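Transcriptional regulator, MarR family (Methanosarcina mazei, PDB 3S2W) probably binds DNA as a homodimeric, winged helix-turn-helix transcription factor of the MarR family. Local coordinates at residues W128-F133 against R139-I144; G51-L56 against P119-I124. All blocks are in the same frame, centred on the assembly; numbering follows the deposited sequence.

Contact 1 of 2, residues W128-F133 against R139-I144; sequences WGEILF and RQRREI
Arg141 lies against Phe133 along most of its length, its aliphatic part over the ring and its guanidinium against CB of Phe133. Arg141 CG sits over one face of the phenyl group, 3.7 Å from the ring centroid of Phe133 and not far from the ring normal, a CH-pi contact displaced toward the rim. From CG to NE the arginine runs extended, which carries the flat head past the ring to Phe133 CB; that carbon rests over the centre of one guanidinium face, 3.5 Å from Arg141 CZ. The guanidinium is therefore not stacked on the phenyl group: the two planes are inclined by 38°. Phe133 CG stands anti to its carbonyl carbon (chi1 -81°), directing the ring at helix 138-157, where CE1 comes near Ile144 CG2, obliquely to the ring, though the place of that methyl is doubtful. Glu130 comes to the edge of the guanidinium, near its plane, and Arg141 NH2 makes a weak, long salt bridge to Glu130 OE2 at 3.5 Å; the same oxygen, its exact place uncertain, also pairs with Lys21 of the second subunit. A stronger polar partner of the arginine lies outside the two segments: Arg141 NE bonds to Phe136 O in the connecting loop. Replacing Arg141 by an alanine would probably bare this face of the Phe133 ring and leave Phe136 O without this donor and Glu130 without this partner. Met151 of the second subunit packs on both Phe133 and Ile144. The segments meet at 109° between their helix directions, forming the joint between consecutive helices 112-133 and 138-157, across a short loop, in the helical dimer region typical of MarR proteins.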
loop_
_atom_site.group_PDB
_atom_site.type_symbol
_atom_site.label_atom_id
_atom_site.label_comp_id
_atom_site.label_asym_id
_atom_site.label_seq_id
_atom_site.Cartn_x
_atom_site.Cartn_y
_atom_site.Cartn_z
ATOM N N TRP A 128 7.076 -12.695 -5.960
ATOM C CA TRP A 128 6.417 -11.442 -6.219
ATOM C C TRP A 128 7.409 -10.393 -6.751
ATOM O O TRP A 128 7.136 -9.735 -7.759
ATOM C CB TRP A 128 5.712 -10.968 -4.966
ATOM C CG TRP A 128 5.101 -9.640 -5.139
ATOM C CD1 TRP A 128 5.356 -8.528 -4.411
ATOM C CD2 TRP A 128 4.168 -9.257 -6.149
ATOM N NE1 TRP A 128 4.617 -7.475 -4.881
ATOM C CE2 TRP A 128 3.885 -7.893 -5.959
ATOM C CE3 TRP A 128 3.529 -9.940 -7.194
ATOM C CZ2 TRP A 128 2.975 -7.193 -6.757
ATOM C CZ3 TRP A 128 2.642 -9.240 -7.998
ATOM C CH2 TRP A 128 2.362 -7.883 -7.758
ATOM N N GLY A 129 8.560 -10.250 -6.095
ATOM C CA GLY A 129 9.584 -9.320 -6.551
ATOM C C GLY A 129 10.030 -9.667 -7.955
ATOM O O GLY A 129 10.334 -8.799 -8.778
ATOM N N GLU A 130 10.042 -10.964 -8.224
ATOM C CA GLU A 130 10.506 -11.515 -9.486
ATOM C C GLU A 130 9.572 -11.123 -10.610
ATOM O O GLU A 130 9.992 -10.797 -11.723
ATOM C CB GLU A 130 10.528 -13.038 -9.390
ATOM C CG GLU A 130 10.805 -13.734 -10.705
ATOM C CD GLU A 130 12.200 -13.446 -11.251
ATOM O OE1 GLU A 130 12.445 -13.767 -12.437
ATOM O OE2 GLU A 130 13.049 -12.905 -10.500
ATOM N N ILE A 131 8.286 -11.208 -10.315
ATOM C CA ILE A 131 7.292 -10.702 -11.203
ATOM C C ILE A 131 7.512 -9.199 -11.398
ATOM O O ILE A 131 7.394 -8.698 -12.500
ATOM C CB ILE A 131 5.875 -11.014 -10.662
ATOM C CG1 ILE A 131 5.547 -12.488 -10.909
ATOM C CG2 ILE A 131 4.819 -10.113 -11.325
ATOM C CD1 ILE A 131 4.219 -12.915 -10.365
ATOM N N LEU A 132 7.839 -8.465 -10.344
ATOM C CA LEU A 132 7.938 -7.023 -10.533
ATOM C C LEU A 132 9.160 -6.619 -11.365
ATOM O O LEU A 132 9.119 -5.626 -12.098
ATOM C CB LEU A 132 7.924 -6.282 -9.199
ATOM C CG LEU A 132 6.636 -6.351 -8.373
ATOM C CD1 LEU A 132 6.722 -5.485 -7.092
ATOM C CD2 LEU A 132 5.454 -5.927 -9.227
ATOM N N PHE A 133 10.238 -7.390 -11.252
ATOM C CA PHE A 133 11.516 -7.035 -11.875
ATOM C C PHE A 133 11.685 -7.549 -13.297
ATOM O O PHE A 133 12.691 -7.266 -13.944
ATOM C CB PHE A 133 12.667 -7.572 -11.035
ATOM C CG PHE A 133 13.019 -6.717 -9.851
ATOM C CD1 PHE A 133 12.969 -5.341 -9.926
ATOM C CD2 PHE A 133 13.431 -7.298 -8.666
ATOM C CE1 PHE A 133 13.318 -4.556 -8.824
ATOM C CE2 PHE A 133 13.773 -6.521 -7.575
ATOM C CZ PHE A 133 13.713 -5.147 -7.659
ATOM N N ARG A 139 22.089 -4.609 -12.463
ATOM C CA ARG A 139 22.340 -3.209 -12.157
ATOM C C ARG A 139 21.021 -2.487 -11.939
ATOM O O ARG A 139 20.897 -1.663 -11.032
ATOM C CB ARG A 139 23.114 -2.501 -13.267
ATOM C CG ARG A 139 22.746 -1.009 -13.371
ATOM C CD ARG A 139 23.569 -0.243 -14.398
ATOM N NE ARG A 139 24.992 -0.191 -14.058
ATOM C CZ ARG A 139 25.896 0.521 -14.731
ATOM N NH1 ARG A 139 25.523 1.248 -15.778
ATOM N NH2 ARG A 139 27.171 0.512 -14.360
ATOM N N GLN A 140 20.033 -2.796 -12.772
ATOM C CA GLN A 140 18.775 -2.050 -12.749
ATOM C C GLN A 140 17.935 -2.401 -11.527
ATOM O O GLN A 140 17.375 -1.517 -10.893
ATOM C CB GLN A 140 17.990 -2.241 -14.051
ATOM C CG GLN A 140 18.877 -2.385 -15.283
ATOM C CD GLN A 140 18.089 -2.488 -16.577
ATOM O OE1 GLN A 140 17.904 -3.575 -17.139
ATOM N NE2 GLN A 140 17.635 -1.349 -17.065
ATOM N N ARG A 141 17.853 -3.685 -11.194
ATOM C CA ARG A 141 17.198 -4.102 -9.969
ATOM C C ARG A 141 17.858 -3.404 -8.790
ATOM O O ARG A 141 17.206 -3.042 -7.806
ATOM C CB ARG A 141 17.318 -5.612 -9.788
ATOM C CG ARG A 141 16.448 -6.400 -10.714
ATOM C CD ARG A 141 16.844 -7.876 -10.790
ATOM N NE ARG A 141 16.178 -8.478 -11.942
ATOM C CZ ARG A 141 15.380 -9.539 -11.897
ATOM N NH1 ARG A 141 14.818 -9.976 -13.013
ATOM N NH2 ARG A 141 15.153 -10.175 -10.751
ATOM N N ARG A 142 19.165 -3.216 -8.890
ATOM C CA ARG A 142 19.908 -2.728 -7.745
ATOM C C ARG A 142 19.604 -1.269 -7.474
ATOM O O ARG A 142 19.385 -0.892 -6.333
ATOM C CB ARG A 142 21.414 -2.936 -7.920
ATOM C CG ARG A 142 22.233 -2.531 -6.706
ATOM C CD ARG A 142 22.163 -3.577 -5.598
ATOM N NE ARG A 142 20.910 -3.557 -4.860
ATOM C CZ ARG A 142 20.692 -2.803 -3.789
ATOM N NH1 ARG A 142 19.513 -2.843 -3.172
ATOM N NH2 ARG A 142 21.650 -2.003 -3.344
ATOM N N GLU A 143 19.560 -0.445 -8.510
ATOM C CA GLU A 143 19.405 0.980 -8.269
ATOM C C GLU A 143 17.956 1.415 -8.031
ATOM O O GLU A 143 17.702 2.485 -7.468
ATOM C CB GLU A 143 20.073 1.812 -9.370
ATOM C CG GLU A 143 19.412 1.750 -10.712
ATOM C CD GLU A 143 19.952 2.814 -11.649
ATOM O OE1 GLU A 143 19.207 3.781 -11.927
ATOM O OE2 GLU A 143 21.120 2.691 -12.095
ATOM N N ILE A 144 17.009 0.584 -8.453
ATOM C CA ILE A 144 15.611 0.829 -8.152
ATOM C C ILE A 144 15.320 0.448 -6.697
ATOM O O ILE A 144 14.511 1.090 -6.030
ATOM C CB ILE A 144 14.654 0.097 -9.139
ATOM C CG1 ILE A 144 13.214 0.220 -8.670
ATOM C CG2 ILE A 144 14.995 -1.359 -9.269
ATOM C CD1 ILE A 144 12.608 1.606 -8.955
#

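Contact 2 of 2, residues G51-L56 against P119-I124; sequences GQFPFL and PDMKKI. With SO4 (sulfate ion), chain I.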
loop_
_atom_site.group_PDB
_atom_site.type_symbol
_atom_site.label_atom_id
_atom_site.label_comp_id
_atom_site.label_asym_id
_atom_site.label_seq_id
_atom_site.Cartn_x
_atom_site.Cartn_y
_atom_site.Cartn_z
ATOM N N GLY A 51 -3.285 -9.523 5.510
ATOM C CA GLY A 51 -3.142 -8.566 6.598
ATOM C C GLY A 51 -2.162 -9.000 7.691
ATOM O O GLY A 51 -1.620 -8.171 8.432
ATOM N N GLN A 52 -1.922 -10.304 7.781
ATOM C CA GLN A 52 -1.014 -10.867 8.772
ATOM C C GLN A 52 0.415 -10.977 8.261
ATOM O O GLN A 52 1.360 -11.078 9.042
ATOM C CB GLN A 52 -1.507 -12.246 9.165
ATOM C CG GLN A 52 -2.908 -12.243 9.776
ATOM C CD GLN A 52 -3.590 -13.576 9.610
ATOM O OE1 GLN A 52 -2.980 -14.619 9.831
ATOM N NE2 GLN A 52 -4.847 -13.560 9.194
ATOM N N PHE A 53 0.572 -10.979 6.947
ATOM C CA PHE A 53 1.867 -11.217 6.337
ATOM C C PHE A 53 2.961 -10.254 6.816
ATOM O O PHE A 53 4.071 -10.686 7.122
ATOM C CB PHE A 53 1.733 -11.114 4.834
ATOM C CG PHE A 53 2.934 -11.565 4.095
ATOM C CD1 PHE A 53 3.720 -10.655 3.402
ATOM C CD2 PHE A 53 3.286 -12.909 4.077
ATOM C CE1 PHE A 53 4.846 -11.089 2.707
ATOM C CE2 PHE A 53 4.395 -13.342 3.379
ATOM C CZ PHE A 53 5.170 -12.436 2.687
ATOM N N PRO A 54 2.648 -8.945 6.887
ATOM C CA PRO A 54 3.639 -7.936 7.269
ATOM C C PRO A 54 4.162 -8.182 8.693
ATOM O O PRO A 54 5.378 -8.115 8.870
ATOM C CB PRO A 54 2.854 -6.620 7.198
ATOM C CG PRO A 54 1.637 -6.926 6.460
ATOM C CD PRO A 54 1.312 -8.353 6.747
ATOM N N PHE A 55 3.282 -8.482 9.660
ATOM C CA PHE A 55 3.696 -8.902 11.025
ATOM C C PHE A 55 4.575 -10.148 11.021
ATOM O O PHE A 55 5.674 -10.149 11.559
ATOM C CB PHE A 55 2.478 -9.119 11.959
ATOM C CG PHE A 55 1.639 -7.879 12.143
ATOM C CD1 PHE A 55 2.009 -6.910 13.069
ATOM C CD2 PHE A 55 0.506 -7.661 11.350
ATOM C CE1 PHE A 55 1.276 -5.757 13.216
ATOM C CE2 PHE A 55 -0.244 -6.501 11.499
ATOM C CZ PHE A 55 0.142 -5.546 12.432
ATOM N N LEU A 56 4.097 -11.220 10.419
ATOM C CA LEU A 56 4.934 -12.402 10.318
ATOM C C LEU A 56 6.336 -12.036 9.788
ATOM O O LEU A 56 7.335 -12.411 10.394
ATOM C CB LEU A 56 4.253 -13.452 9.455
ATOM C CG LEU A 56 4.516 -14.903 9.832
ATOM C CD1 LEU A 56 4.209 -15.162 11.307
ATOM C CD2 LEU A 56 3.713 -15.841 8.932
ATOM N N PRO A 119 10.878 -20.182 5.277
ATOM C CA PRO A 119 11.358 -20.427 3.911
ATOM C C PRO A 119 10.238 -20.244 2.892
ATOM O O PRO A 119 10.473 -19.759 1.778
ATOM C CB PRO A 119 11.771 -21.911 3.938
ATOM C CG PRO A 119 12.046 -22.204 5.360
ATOM C CD PRO A 119 11.110 -21.340 6.161
ATOM N N ASP A 120 9.029 -20.641 3.269
ATOM C CA ASP A 120 7.874 -20.521 2.382
ATOM C C ASP A 120 7.464 -19.043 2.187
ATOM O O ASP A 120 7.232 -18.599 1.067
ATOM C CB ASP A 120 6.699 -21.343 2.915
ATOM C CG ASP A 120 7.091 -22.787 3.266
ATOM O OD1 ASP A 120 7.669 -23.011 4.372
ATOM O OD2 ASP A 120 6.803 -23.692 2.437
HETATM N N MSE A 121 7.394 -18.292 3.282
HETATM C CA MSE A 121 7.064 -16.879 3.224
HETATM C C MSE A 121 8.106 -16.096 2.421
HETATM O O MSE A 121 7.767 -15.321 1.521
HETATM C CB MSE A 121 6.987 -16.320 4.636
HETATM C CG MSE A 121 5.965 -17.016 5.521
HETATM SE SE MSE A 121 4.140 -16.878 4.821
HETATM C CE MSE A 121 4.052 -18.546 3.821
ATOM N N LYS A 122 9.380 -16.291 2.729
ATOM C CA LYS A 122 10.392 -15.526 2.024
ATOM C C LYS A 122 10.411 -15.846 0.529
ATOM O O LYS A 122 10.708 -14.968 -0.308
ATOM C CB LYS A 122 11.764 -15.670 2.691
ATOM C CG LYS A 122 11.931 -14.734 3.926
ATOM C CD LYS A 122 13.323 -14.832 4.565
ATOM C CE LYS A 122 13.504 -13.818 5.705
ATOM N NZ LYS A 122 14.717 -14.090 6.556
ATOM N N LYS A 123 10.059 -17.089 0.194
ATOM C CA LYS A 123 10.008 -17.527 -1.203
ATOM C C LYS A 123 8.831 -16.908 -1.966
ATOM O O LYS A 123 8.954 -16.539 -3.139
ATOM C CB LYS A 123 9.910 -19.048 -1.292
ATOM C CG LYS A 123 9.874 -19.557 -2.715
ATOM C CD LYS A 123 9.327 -20.970 -2.768
ATOM C CE LYS A 123 9.496 -21.623 -4.148
ATOM N NZ LYS A 123 8.824 -22.970 -4.203
ATOM N N ILE A 124 7.683 -16.824 -1.293
ATOM C CA ILE A 124 6.514 -16.155 -1.833
ATOM C C ILE A 124 6.805 -14.677 -2.105
ATOM O O ILE A 124 6.397 -14.158 -3.133
ATOM C CB ILE A 124 5.332 -16.215 -0.868
ATOM C CG1 ILE A 124 4.822 -17.646 -0.709
ATOM C CG2 ILE A 124 4.253 -15.316 -1.357
ATOM C CD1 ILE A 124 4.254 -18.207 -1.965
HETATM S S SO4 I . -6.500 -10.759 7.293
HETATM O O1 SO4 I . -7.502 -9.812 7.768
HETATM O O2 SO4 I . -5.408 -10.814 8.265
HETATM O O3 SO4 I . -7.106 -12.090 7.161
HETATM O O4 SO4 I . -5.998 -10.282 6.005
#
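In this winged helix-turn-helix fold of the MarR family, helix 53-61 belongs to the DNA-binding lobe and helix 112-133 is the long helix that leads from it toward the dimer region; Phe53 and Leu56 of the first meet Met121 of the second in a buried apolar seam. Its centre is a Met-aromatic contact. The selenium of Met121, a selenomethionine, approaches the Phe53 ring at its edge, 5.1 Å from the centroid and 84° off the ring normal, so it lies almost in the ring plane. Phe53 CE2 is the carbon it touches, at 3.8 Å from Met121 SE. Phe53 CG is anti to the backbone N (chi1 -170°), which swings the ring across to helix 112-133 although its CB does not point straight there. Met121 is bent at chi2 and again at chi3, and the fold of its chain brings SE to the ring while CG faces Leu56, whose CD2 lies 4.3 Å from Met121 CG in a looser apolar touch. No hydrogen bond crosses between the two segments. Ile39 and Ile43 of helix 23-43 pack on Phe53 and Met121 respectively, and Met57 and Tyr60 also touch the selenomethionine, so three helices share this piece of core. Just ahead of helix 53-61 the chain meets a sulfate, probably from the crystallisation liquor: Gly51 N donates to sulfate O4 at 2.9 Å, with an N-H...O angle of 146°.

Overall arrangement
The two contacts sit on one helix, 112-133, with their centres about 19 Å apart. Contact 2 comes first along the chain: it joins the earlier part of that helix to helix 53-61, across an intervening portion that includes helices 67-74 and 78-90 and the antiparallel sheet. Contact 1 follows, where the chain turns into helix 138-157. Helix 23-43 packs on Phe53 and Met121 at contact 2 and on neighbouring side chains of helix 112-133 near contact 1; the second subunit touches both. Helix 112-133, kinked near residues 119-120, thus connects the DNA-binding lobe to the dimer region, and the placing of one lobe could depend on how the subunits pair.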